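Local coordinates for protein thermosome subunit (Methanococcoides burtonii, PDB 3AQ1) that is a group II chaperonin that probably binds and hydrolyses ATP to assist the folding of other proteins, at residues Ser71-Glu76 with Lys381-Leu386; Glu87-Ile92 with Ile451-Ile456; Ser365-Ser370 with Val397-Leu402; Leu371-Tyr376 with Ser389-Ala394. One frame throughout, in Å; residues are numbered along the deposited sequence.

Contact 1. Residues Ser71-Glu76 with Lys381-Leu386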
loop_
_atom_site.group_PDB
_atom_site.type_symbol
_atom_site.label_atom_id
_atom_site.label_comp_id
_atom_site.label_asym_id
_atom_site.label_seq_id
_atom_site.Cartn_x
_atom_site.Cartn_y
_atom_site.Cartn_z
ATOM N N SER A 71 4.534 35.928 18.146
ATOM C CA SER A 71 4.078 34.561 17.926
ATOM C C SER A 71 3.573 34.274 16.510
ATOM O O SER A 71 3.671 33.151 16.020
ATOM C CB SER A 71 2.983 34.226 18.937
ATOM O OG SER A 71 2.054 33.318 18.389
ATOM N N THR A 72 3.029 35.286 15.853
ATOM C CA THR A 72 2.422 35.088 14.546
ATOM C C THR A 72 3.451 35.061 13.416
ATOM O O THR A 72 3.248 34.404 12.396
ATOM C CB THR A 72 1.343 36.141 14.310
ATOM O OG1 THR A 72 0.169 35.745 15.030
ATOM C CG2 THR A 72 1.018 36.272 12.837
ATOM N N ILE A 73 4.559 35.762 13.625
ATOM C CA ILE A 73 5.690 35.765 12.698
ATOM C C ILE A 73 6.362 34.398 12.659
ATOM O O ILE A 73 6.721 33.902 11.590
ATOM C CB ILE A 73 6.746 36.831 13.100
ATOM C CG1 ILE A 73 6.250 38.241 12.769
ATOM C CG2 ILE A 73 8.073 36.572 12.411
ATOM C CD1 ILE A 73 7.154 39.364 13.286
ATOM N N ILE A 74 6.529 33.796 13.836
ATOM C CA ILE A 74 7.089 32.451 13.955
ATOM C C ILE A 74 6.289 31.451 13.134
ATOM O O ILE A 74 6.866 30.641 12.416
ATOM C CB ILE A 74 7.129 31.972 15.422
ATOM C CG1 ILE A 74 8.072 32.853 16.241
ATOM C CG2 ILE A 74 7.575 30.518 15.504
ATOM C CD1 ILE A 74 7.958 32.650 17.728
ATOM N N SER A 75 4.964 31.519 13.238
ATOM C CA SER A 75 4.075 30.636 12.487
ATOM C C SER A 75 4.297 30.710 10.981
ATOM O O SER A 75 4.400 29.674 10.319
ATOM C CB SER A 75 2.618 30.956 12.789
ATOM O OG SER A 75 2.357 30.821 14.166
ATOM N N GLU A 76 4.356 31.924 10.435
ATOM C CA GLU A 76 4.582 32.070 9.000
ATOM C C GLU A 76 5.979 31.615 8.607
ATOM O O GLU A 76 6.154 30.961 7.581
ATOM C CB GLU A 76 4.314 33.497 8.535
ATOM C CG GLU A 76 2.843 33.761 8.282
ATOM C CD GLU A 76 2.360 35.041 8.938
ATOM O OE1 GLU A 76 2.885 36.126 8.601
ATOM O OE2 GLU A 76 1.452 34.960 9.793
ATOM N N LYS A 381 15.870 37.701 5.718
ATOM C CA LYS A 381 16.110 38.820 6.621
ATOM C C LYS A 381 14.914 39.099 7.536
ATOM O O LYS A 381 13.785 38.672 7.268
ATOM C CB LYS A 381 16.513 40.078 5.831
ATOM C CG LYS A 381 17.829 39.940 5.055
ATOM C CD LYS A 381 18.086 41.136 4.148
ATOM C CE LYS A 381 19.343 40.941 3.308
ATOM N NZ LYS A 381 19.646 42.127 2.451
ATOM N N GLY A 382 15.177 39.815 8.624
ATOM C CA GLY A 382 14.152 40.123 9.598
ATOM C C GLY A 382 14.091 39.081 10.697
ATOM O O GLY A 382 15.045 38.326 10.917
ATOM N N ARG A 383 12.960 39.048 11.394
ATOM C CA ARG A 383 12.738 38.087 12.466
ATOM C C ARG A 383 12.373 36.726 11.874
ATOM O O ARG A 383 12.639 35.686 12.479
ATOM C CB ARG A 383 11.642 38.591 13.411
ATOM C CG ARG A 383 12.001 39.880 14.150
ATOM C CD ARG A 383 10.792 40.797 14.345
ATOM N NE ARG A 383 11.127 41.969 15.153
ATOM C CZ ARG A 383 10.311 43.001 15.357
ATOM N NH1 ARG A 383 9.104 43.017 14.806
ATOM N NH2 ARG A 383 10.705 44.019 16.111
ATOM N N GLU A 384 11.772 36.744 10.685
ATOM C CA GLU A 384 11.443 35.517 9.966
ATOM C C GLU A 384 12.671 34.615 9.909
ATOM O O GLU A 384 12.571 33.407 10.115
ATOM C CB GLU A 384 10.947 35.822 8.546
ATOM C CG GLU A 384 10.157 34.685 7.908
ATOM C CD GLU A 384 10.088 34.771 6.388
ATOM O OE1 GLU A 384 10.896 35.511 5.781
ATOM O OE2 GLU A 384 9.228 34.083 5.797
ATOM N N GLN A 385 13.830 35.209 9.643
ATOM C CA GLN A 385 15.067 34.447 9.527
ATOM C C GLN A 385 15.374 33.622 10.775
ATOM O O GLN A 385 15.771 32.463 10.678
ATOM C CB GLN A 385 16.253 35.355 9.213
ATOM C CG GLN A 385 17.579 34.617 9.262
ATOM C CD GLN A 385 18.778 35.541 9.223
ATOM O OE1 GLN A 385 18.624 36.709 8.802
ATOM N NE2 GLN A 385 19.879 35.092 9.613
ATOM N N LEU A 386 15.212 34.228 11.946
ATOM C CA LEU A 386 15.406 33.503 13.197
ATOM C C LEU A 386 14.498 32.276 13.250
ATOM O O LEU A 386 14.926 31.192 13.638
ATOM C CB LEU A 386 15.153 34.420 14.396
ATOM C CG LEU A 386 16.420 35.075 14.957
ATOM C CD1 LEU A 386 16.122 36.370 15.719
ATOM C CD2 LEU A 386 17.209 34.075 15.818
#
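Ile73 meets Arg383 and Glu384 in a small, mostly apolar surface contact, formed where helix 71-92 and helix 383-394 both begin, at the far end of the helical bundle at the heart of the equatorial domain in this family. The two starts come close, with CA of Ile73 6.4 Å from CA of Glu384, but no hydrogen bond joins them. Ile73 does the work with both of its branches. With CG2 anti to the backbone N (chi1 -74° for CG1), that methyl looks at the main chain of the other helix, 4.1 Å from Glu384 N. The longer branch reaches outward, and its CD1 lies 4.1 Å from CD of Arg383, close to the plane of the guanidinium and at its edge, so the methyl is not stacked on the guanidinium face. The arginine chain bends at chi2 (144°) and passes the isoleucine at a slant. Glu384 turns its carboxylate elsewhere: OE2 is hydrogen-bonded to ND1 of His80, further along helix 71-92. Behind Ile73, Ile74 packs against helices 45-65 and 449-467. The chemistry is thus a methyl-to-methylene touch beside a charged end at the surface, with the polar link between the two helices supplied by Glu384 and His80.

Contact 2. Residues Glu87-Ile92 with Ile451-Ile456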
loop_
_atom_site.group_PDB
_atom_site.type_symbol
_atom_site.label_atom_id
_atom_site.label_comp_id
_atom_site.label_asym_id
_atom_site.label_seq_id
_atom_site.Cartn_x
_atom_site.Cartn_y
_atom_site.Cartn_z
ATOM N N GLU A 87 10.528 21.588 -1.342
ATOM C CA GLU A 87 11.363 21.889 -2.506
ATOM C C GLU A 87 12.715 21.213 -2.398
ATOM O O GLU A 87 13.192 20.596 -3.345
ATOM C CB GLU A 87 11.601 23.389 -2.642
ATOM C CG GLU A 87 10.377 24.234 -2.915
ATOM C CD GLU A 87 10.753 25.695 -3.050
ATOM O OE1 GLU A 87 11.776 25.969 -3.724
ATOM O OE2 GLU A 87 10.047 26.558 -2.474
ATOM N N ILE A 88 13.348 21.357 -1.243
ATOM C CA ILE A 88 14.647 20.747 -1.028
ATOM C C ILE A 88 14.599 19.221 -1.149
ATOM O O ILE A 88 15.531 18.610 -1.671
ATOM C CB ILE A 88 15.229 21.133 0.332
ATOM C CG1 ILE A 88 15.436 22.645 0.403
ATOM C CG2 ILE A 88 16.545 20.416 0.560
ATOM C CD1 ILE A 88 16.108 23.097 1.677
ATOM N N LEU A 89 13.519 18.607 -0.671
ATOM C CA LEU A 89 13.368 17.161 -0.777
ATOM C C LEU A 89 13.325 16.706 -2.226
ATOM O O LEU A 89 14.058 15.798 -2.610
ATOM C CB LEU A 89 12.117 16.678 -0.049
ATOM C CG LEU A 89 12.278 16.411 1.448
ATOM C CD1 LEU A 89 10.922 16.366 2.136
ATOM C CD2 LEU A 89 13.063 15.129 1.693
ATOM N N GLU A 90 12.470 17.336 -3.028
ATOM C CA GLU A 90 12.320 16.957 -4.432
ATOM C C GLU A 90 13.652 17.027 -5.157
ATOM O O GLU A 90 13.835 16.413 -6.205
ATOM C CB GLU A 90 11.306 17.850 -5.137
ATOM C CG GLU A 90 10.327 17.071 -5.985
ATOM C CD GLU A 90 8.903 17.220 -5.492
ATOM O OE1 GLU A 90 8.500 18.370 -5.204
ATOM O OE2 GLU A 90 8.188 16.197 -5.395
ATOM N N THR A 91 14.578 17.778 -4.576
ATOM C CA THR A 91 15.912 17.954 -5.131
ATOM C C THR A 91 16.887 16.864 -4.682
ATOM O O THR A 91 17.797 16.522 -5.417
ATOM C CB THR A 91 16.476 19.366 -4.785
ATOM O OG1 THR A 91 16.005 20.327 -5.744
ATOM C CG2 THR A 91 18.010 19.366 -4.763
ATOM N N ILE A 92 16.693 16.310 -3.487
ATOM C CA ILE A 92 17.636 15.324 -2.939
ATOM C C ILE A 92 17.107 13.887 -2.897
ATOM O O ILE A 92 17.755 12.994 -2.346
ATOM C CB ILE A 92 18.079 15.701 -1.520
ATOM C CG1 ILE A 92 17.011 15.302 -0.505
ATOM C CG2 ILE A 92 18.342 17.185 -1.435
ATOM C CD1 ILE A 92 17.504 15.292 0.917
ATOM N N ILE A 451 5.663 9.915 3.235
ATOM C CA ILE A 451 5.720 9.876 4.688
ATOM C C ILE A 451 6.606 11.006 5.202
ATOM O O ILE A 451 6.228 11.747 6.105
ATOM C CB ILE A 451 6.230 8.517 5.212
ATOM C CG1 ILE A 451 5.153 7.444 5.020
ATOM C CG2 ILE A 451 6.630 8.619 6.674
ATOM C CD1 ILE A 451 3.785 7.833 5.567
ATOM N N LYS A 452 7.785 11.151 4.615
ATOM C CA LYS A 452 8.682 12.190 5.065
ATOM C C LYS A 452 8.028 13.591 4.997
ATOM O O LYS A 452 8.182 14.383 5.931
ATOM C CB LYS A 452 10.005 12.136 4.297
ATOM C CG LYS A 452 11.111 12.905 4.968
ATOM C CD LYS A 452 11.357 12.393 6.399
ATOM C CE LYS A 452 12.043 11.030 6.405
ATOM N NZ LYS A 452 12.312 10.555 7.787
ATOM N N THR A 453 7.293 13.894 3.919
ATOM C CA THR A 453 6.675 15.214 3.791
ATOM C C THR A 453 5.412 15.329 4.621
ATOM O O THR A 453 5.074 16.409 5.082
ATOM C CB THR A 453 6.331 15.619 2.336
ATOM O OG1 THR A 453 5.348 14.728 1.789
ATOM C CG2 THR A 453 7.570 15.627 1.464
ATOM N N GLN A 454 4.703 14.225 4.810
ATOM C CA GLN A 454 3.523 14.279 5.650
ATOM C C GLN A 454 3.931 14.572 7.094
ATOM O O GLN A 454 3.304 15.390 7.769
ATOM C CB GLN A 454 2.712 12.993 5.552
ATOM C CG GLN A 454 1.355 13.171 4.881
ATOM C CD GLN A 454 0.844 11.885 4.226
ATOM O OE1 GLN A 454 0.652 11.833 3.006
ATOM N NE2 GLN A 454 0.631 10.841 5.035
ATOM N N ALA A 455 4.995 13.921 7.558
ATOM C CA ALA A 455 5.442 14.125 8.925
ATOM C C ALA A 455 5.914 15.569 9.147
ATOM O O ALA A 455 5.542 16.191 10.130
ATOM C CB ALA A 455 6.521 13.133 9.295
ATOM N N ILE A 456 6.714 16.107 8.233
ATOM C CA ILE A 456 7.176 17.476 8.378
ATOM C C ILE A 456 6.021 18.473 8.380
ATOM O O ILE A 456 5.943 19.332 9.258
ATOM C CB ILE A 456 8.204 17.855 7.312
ATOM C CG1 ILE A 456 9.520 17.116 7.569
ATOM C CG2 ILE A 456 8.455 19.354 7.332
ATOM C CD1 ILE A 456 10.559 17.322 6.489
#
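Leu89 points toward helix 451-456 and splits its two methyls between neighbouring residues there. CD1 comes up against CG2 of Thr453 at 3.5 Å, the two side chains crossing at an oblique angle, while CD2 turns to the lysine before it and lies 4.4 Å from CG of Lys452. A turn further along, CD1 of Ile456 stands 4.5 Å from the same Leu89 CD1, a looser touch from another direction. The threonine presents its methyl because OG1 is turned into the crowded position between backbone N and carbonyl carbon (chi1 64°); there it makes a weak hydrogen bond with the carbonyl O of Arg450, in its own helix. Lys452 sets out toward Leu89, then folds away through bends at chi2 and chi3, giving the leucine only its methylenes and carrying NZ to a salt bridge with Glu447. The helices run nearly antiparallel, 163° between their directions, with the segment axes 11.3 Å apart. They are the end of helix 71-92 and the early part of helix 449-467, an N-terminal and a C-terminal piece of the equatorial domain. One leucine bridges this wide spacing, and the touching atoms are all carbon, while Thr453 OG1 and Lys452 NZ find their partners outside the pair.

Contact 3. Residues Ser365-Ser370 with Val397-Leu402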
loop_
_atom_site.group_PDB
_atom_site.type_symbol
_atom_site.label_atom_id
_atom_site.label_comp_id
_atom_site.label_asym_id
_atom_site.label_seq_id
_atom_site.Cartn_x
_atom_site.Cartn_y
_atom_site.Cartn_z
ATOM N N SER A 365 18.117 12.551 5.628
ATOM C CA SER A 365 17.347 13.634 5.002
ATOM C C SER A 365 17.096 14.817 5.941
ATOM O O SER A 365 16.959 15.959 5.503
ATOM C CB SER A 365 16.030 13.118 4.416
ATOM O OG SER A 365 15.072 12.868 5.423
ATOM N N GLU A 366 17.046 14.555 7.238
ATOM C CA GLU A 366 16.886 15.642 8.179
ATOM C C GLU A 366 18.149 16.504 8.203
ATOM O O GLU A 366 18.084 17.738 8.206
ATOM C CB GLU A 366 16.550 15.097 9.558
ATOM C CG GLU A 366 15.091 14.657 9.695
ATOM C CD GLU A 366 14.835 13.221 9.253
ATOM O OE1 GLU A 366 15.787 12.518 8.849
ATOM O OE2 GLU A 366 13.666 12.792 9.320
ATOM N N VAL A 367 19.297 15.837 8.205
ATOM C CA VAL A 367 20.595 16.499 8.185
ATOM C C VAL A 367 20.789 17.331 6.909
ATOM O O VAL A 367 21.177 18.499 6.981
ATOM C CB VAL A 367 21.696 15.454 8.305
ATOM C CG1 VAL A 367 23.078 16.054 8.076
ATOM C CG2 VAL A 367 21.592 14.778 9.651
ATOM N N GLU A 368 20.512 16.731 5.750
ATOM C CA GLU A 368 20.513 17.459 4.477
ATOM C C GLU A 368 19.539 18.644 4.502
ATOM O O GLU A 368 19.916 19.769 4.191
ATOM C CB GLU A 368 20.183 16.530 3.296
ATOM C CG GLU A 368 20.631 17.071 1.946
ATOM C CD GLU A 368 22.143 17.276 1.881
ATOM O OE1 GLU A 368 22.875 16.483 2.511
ATOM O OE2 GLU A 368 22.603 18.224 1.205
ATOM N N LEU A 369 18.289 18.394 4.868
ATOM C CA LEU A 369 17.321 19.477 4.999
ATOM C C LEU A 369 17.842 20.552 5.919
ATOM O O LEU A 369 17.866 21.720 5.550
ATOM C CB LEU A 369 15.986 18.959 5.516
ATOM C CG LEU A 369 15.207 18.213 4.441
ATOM C CD1 LEU A 369 13.929 17.668 5.014
ATOM C CD2 LEU A 369 14.921 19.167 3.319
ATOM N N SER A 370 18.269 20.160 7.116
ATOM C CA SER A 370 18.761 21.121 8.103
ATOM C C SER A 370 19.885 21.974 7.550
ATOM O O SER A 370 19.887 23.196 7.701
ATOM C CB SER A 370 19.245 20.405 9.349
ATOM O OG SER A 370 19.897 21.310 10.218
ATOM N N VAL A 397 16.887 16.967 15.407
ATOM C CA VAL A 397 16.451 16.262 16.596
ATOM C C VAL A 397 16.178 14.800 16.245
ATOM O O VAL A 397 16.285 13.919 17.093
ATOM C CB VAL A 397 15.205 16.910 17.213
ATOM C CG1 VAL A 397 13.944 16.591 16.379
ATOM C CG2 VAL A 397 15.040 16.430 18.632
ATOM N N ILE A 398 15.848 14.548 14.984
ATOM C CA ILE A 398 15.569 13.190 14.513
ATOM C C ILE A 398 16.812 12.306 14.558
ATOM O O ILE A 398 16.788 11.248 15.174
ATOM C CB ILE A 398 14.916 13.178 13.082
ATOM C CG1 ILE A 398 13.410 13.423 13.160
ATOM C CG2 ILE A 398 15.103 11.849 12.418
ATOM C CD1 ILE A 398 13.024 14.732 13.775
ATOM N N PRO A 399 17.911 12.734 13.915
ATOM C CA PRO A 399 19.147 11.942 13.990
ATOM C C PRO A 399 19.658 11.848 15.422
ATOM O O PRO A 399 20.202 10.814 15.798
ATOM C CB PRO A 399 20.154 12.759 13.178
ATOM C CG PRO A 399 19.375 13.801 12.499
ATOM C CD PRO A 399 18.135 14.032 13.271
ATOM N N VAL A 400 19.504 12.919 16.201
ATOM C CA VAL A 400 19.982 12.921 17.573
ATOM C C VAL A 400 19.207 11.914 18.409
ATOM O O VAL A 400 19.788 11.210 19.238
ATOM C CB VAL A 400 19.915 14.320 18.226
ATOM C CG1 VAL A 400 20.003 14.198 19.739
ATOM C CG2 VAL A 400 21.031 15.216 17.698
ATOM N N ALA A 401 17.899 11.828 18.186
ATOM C CA ALA A 401 17.111 10.789 18.857
ATOM C C ALA A 401 17.526 9.382 18.424
ATOM O O ALA A 401 17.617 8.484 19.261
ATOM C CB ALA A 401 15.630 11.004 18.664
ATOM N N LEU A 402 17.805 9.181 17.136
ATOM C CA LEU A 402 18.286 7.872 16.693
ATOM C C LEU A 402 19.535 7.445 17.467
ATOM O O LEU A 402 19.606 6.324 17.955
ATOM C CB LEU A 402 18.543 7.841 15.182
ATOM C CG LEU A 402 17.280 7.880 14.320
ATOM C CD1 LEU A 402 17.600 8.028 12.828
ATOM C CD2 LEU A 402 16.427 6.644 14.595
#
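Ile398 lays its CG2 methyl over the flat face of the Glu366 carboxylate, almost along the normal to that plane, with 3.5 Å between Ile398 CG2 and Glu366 CD. The two side chains cross at about a right angle. It is the bend in the glutamate at chi2 (87°) that swings the carboxylate round in front of the isoleucine, and on the way the methylene CG of Glu366 passes Ile398 CB at 3.7 Å. The polar end has its partner outside the pair: OE2 forms a salt bridge with NZ of Lys452, on helix 449-467. Replacing Glu366 with an alanine would probably open a gap beside Ile398 CG2 and cost the Lys452 ammonium one of its two carboxylate mates, leaving it to Glu447. Ile398 also touches Thr49 and Leu53 of helix 45-65, so it is wedged between two helices. The surroundings are the largely helical equatorial domain of the chaperonin: helix 364-378 and helix 397-405, separated in the chain by helix 383-394, run against each other at 146°, with the segment axes 9.1 Å apart. Next comes Pro399, in the first turn of its helix, where a residue without an N-H costs no helical hydrogen bond. The ring is turned to the glutamate and to the valine after it. Its CD lies 4.2 Å from CB of Glu366, and its CG meets CG2 of Val367 at 3.7 Å. Helix 410-422 closes in on the same pair, Met414 touching Pro399, with Leu417 and His421 against Val367.

Contact 4. Residues Leu371-Tyr376 with Ser389-Ala394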
loop_
_atom_site.group_PDB
_atom_site.type_symbol
_atom_site.label_atom_id
_atom_site.label_comp_id
_atom_site.label_asym_id
_atom_site.label_seq_id
_atom_site.Cartn_x
_atom_site.Cartn_y
_atom_site.Cartn_z
ATOM N N LEU A 371 20.851 21.323 6.913
ATOM C CA LEU A 371 21.974 22.036 6.331
ATOM C C LEU A 371 21.515 23.038 5.267
ATOM O O LEU A 371 21.837 24.219 5.334
ATOM C CB LEU A 371 22.975 21.053 5.736
ATOM C CG LEU A 371 24.083 21.693 4.904
ATOM C CD1 LEU A 371 25.097 22.365 5.821
ATOM C CD2 LEU A 371 24.754 20.668 4.012
ATOM N N ARG A 372 20.756 22.566 4.287
ATOM C CA ARG A 372 20.332 23.418 3.188
ATOM C C ARG A 372 19.319 24.452 3.619
ATOM O O ARG A 372 19.095 25.435 2.923
ATOM C CB ARG A 372 19.738 22.587 2.066
ATOM C CG ARG A 372 20.733 21.697 1.386
ATOM C CD ARG A 372 19.993 20.657 0.573
ATOM N NE ARG A 372 20.906 19.786 -0.154
ATOM C CZ ARG A 372 21.111 19.860 -1.460
ATOM N NH1 ARG A 372 20.455 20.758 -2.183
ATOM N NH2 ARG A 372 21.961 19.027 -2.042
ATOM N N LEU A 373 18.689 24.234 4.761
ATOM C CA LEU A 373 17.670 25.172 5.198
ATOM C C LEU A 373 18.312 26.238 6.073
ATOM O O LEU A 373 17.748 27.309 6.272
ATOM C CB LEU A 373 16.541 24.450 5.933
ATOM C CG LEU A 373 15.304 25.288 6.245
ATOM C CD1 LEU A 373 14.680 25.790 4.956
ATOM C CD2 LEU A 373 14.307 24.478 7.069
ATOM N N SER A 374 19.496 25.930 6.593
ATOM C CA SER A 374 20.282 26.905 7.343
ATOM C C SER A 374 21.002 27.816 6.367
ATOM O O SER A 374 21.333 28.953 6.695
ATOM C CB SER A 374 21.287 26.222 8.274
ATOM O OG SER A 374 20.699 25.925 9.528
ATOM N N GLU A 375 21.247 27.303 5.167
ATOM C CA GLU A 375 21.789 28.117 4.092
ATOM C C GLU A 375 20.712 29.095 3.631
ATOM O O GLU A 375 20.976 30.288 3.453
ATOM C CB GLU A 375 22.275 27.240 2.933
ATOM C CG GLU A 375 23.789 27.070 2.880
ATOM C CD GLU A 375 24.219 25.679 2.424
ATOM O OE1 GLU A 375 23.346 24.809 2.230
ATOM O OE2 GLU A 375 25.437 25.451 2.266
ATOM N N TYR A 376 19.496 28.586 3.461
ATOM C CA TYR A 376 18.353 29.416 3.099
ATOM C C TYR A 376 18.150 30.508 4.147
ATOM O O TYR A 376 17.999 31.682 3.808
ATOM C CB TYR A 376 17.092 28.556 2.973
ATOM C CG TYR A 376 15.898 29.262 2.371
ATOM C CD1 TYR A 376 15.883 29.619 1.029
ATOM C CD2 TYR A 376 14.775 29.556 3.136
ATOM C CE1 TYR A 376 14.786 30.263 0.464
ATOM C CE2 TYR A 376 13.669 30.201 2.581
ATOM C CZ TYR A 376 13.682 30.552 1.241
ATOM O OH TYR A 376 12.597 31.187 0.675
ATOM N N SER A 389 15.506 29.621 10.696
ATOM C CA SER A 389 16.755 29.100 11.212
ATOM C C SER A 389 16.475 28.082 12.320
ATOM O O SER A 389 17.091 27.017 12.372
ATOM C CB SER A 389 17.627 30.251 11.728
ATOM O OG SER A 389 18.918 29.795 12.076
ATOM N N LYS A 390 15.537 28.409 13.203
ATOM C CA LYS A 390 15.208 27.523 14.312
ATOM C C LYS A 390 14.511 26.262 13.818
ATOM O O LYS A 390 14.660 25.195 14.410
ATOM C CB LYS A 390 14.363 28.245 15.362
ATOM C CG LYS A 390 15.167 29.169 16.284
ATOM C CD LYS A 390 16.056 28.372 17.237
ATOM C CE LYS A 390 16.830 29.272 18.199
ATOM N NZ LYS A 390 17.500 28.475 19.277
ATOM N N PHE A 391 13.760 26.377 12.725
ATOM C CA PHE A 391 13.132 25.208 12.125
ATOM C C PHE A 391 14.245 24.268 11.684
ATOM O O PHE A 391 14.319 23.118 12.127
ATOM C CB PHE A 391 12.249 25.606 10.939
ATOM C CG PHE A 391 11.292 24.524 10.480
ATOM C CD1 PHE A 391 11.716 23.498 9.673
ATOM C CD2 PHE A 391 9.959 24.568 10.823
ATOM C CE1 PHE A 391 10.829 22.518 9.234
ATOM C CE2 PHE A 391 9.074 23.588 10.386
ATOM C CZ PHE A 391 9.511 22.570 9.590
ATOM N N ALA A 392 15.127 24.774 10.828
ATOM C CA ALA A 392 16.242 23.978 10.329
ATOM C C ALA A 392 17.036 23.316 11.464
ATOM O O ALA A 392 17.643 22.272 11.272
ATOM C CB ALA A 392 17.148 24.825 9.448
ATOM N N GLU A 393 17.013 23.914 12.649
ATOM C CA GLU A 393 17.726 23.364 13.803
ATOM C C GLU A 393 16.969 22.208 14.432
ATOM O O GLU A 393 17.568 21.276 14.967
ATOM C CB GLU A 393 17.927 24.429 14.883
ATOM C CG GLU A 393 18.942 25.520 14.589
ATOM C CD GLU A 393 19.288 26.285 15.853
ATOM O OE1 GLU A 393 18.839 25.837 16.933
ATOM O OE2 GLU A 393 19.997 27.313 15.775
ATOM N N ALA A 394 15.646 22.298 14.401
ATOM C CA ALA A 394 14.802 21.295 15.024
ATOM C C ALA A 394 14.935 19.972 14.286
ATOM O O ALA A 394 14.876 18.893 14.894
ATOM C CB ALA A 394 13.361 21.761 15.043
#
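The phenyl ring of Phe391, the one aromatic group in the contact, is met at CD1 by CD2 of Leu373, 3.8 Å away. The Phe391 side chain also touches Leu57 of helix 45-65 and Ala81 of helix 71-92. Leu373 reaches it with CG anti to the backbone N (chi1 -171°), and the two side chains cross obliquely. On the way Leu373 also passes over Ala392, whose single methyl is the hub of the contact: Ala392 CB lies 3.6 Å from CB of Leu373 and 3.7 Å from OG of Ser374. The hydroxyl only packs against the methyl; its weak hydrogen bond goes back along its own helix, to the carbonyl O of Ser370. With alanine and serines at the closest points, the backbones come near, CA of Leu373 being 5.5 Å from CA of Ala392, and CA of Ser374 5.7 Å from CA of Ser389. The axes accordingly pass at 8.4 Å and run antiparallel (171°). This is a helical hairpin, helix 364-378 returning as helix 383-394 through a short turn, and a hydrogen bond between Ser370 OG and the carbonyl O of Ala392 ties it from the side. Around it, helix 71-92 lies chiefly against the first arm, with Ile88 on Arg372 and Lys84 on Leu373 and Tyr376, and reaches the second through Ala81; helix 45-65 lies along the second, against Lys390, Phe391, Glu393 and Ala394.

How the contacts relate
Contacts 2, 3 and 4 are buried, while contact 1 lies on the surface at the outer end of the same helical bundle. Helix 71-92 serves both contact 1, at its start, and contact 2, at its end, with centres 22 Å apart. Helix 364-378 is shared by contacts 3 and 4, and helix 383-394 by contacts 1 and 4. The buried three touch one another: the Lys452-Glu366 salt bridge joins contacts 2 and 3, the Ser370-Ala392 hydrogen bond contacts 3 and 4, and Phe391 packs against Ile456 between contacts 4 and 2. Contacts 2 and 4 are mainly hydrocarbon packing, contact 4 with an aromatic ring; contact 3 sets a methyl on a carboxylate, and contact 1 sets one beside a guanidinium.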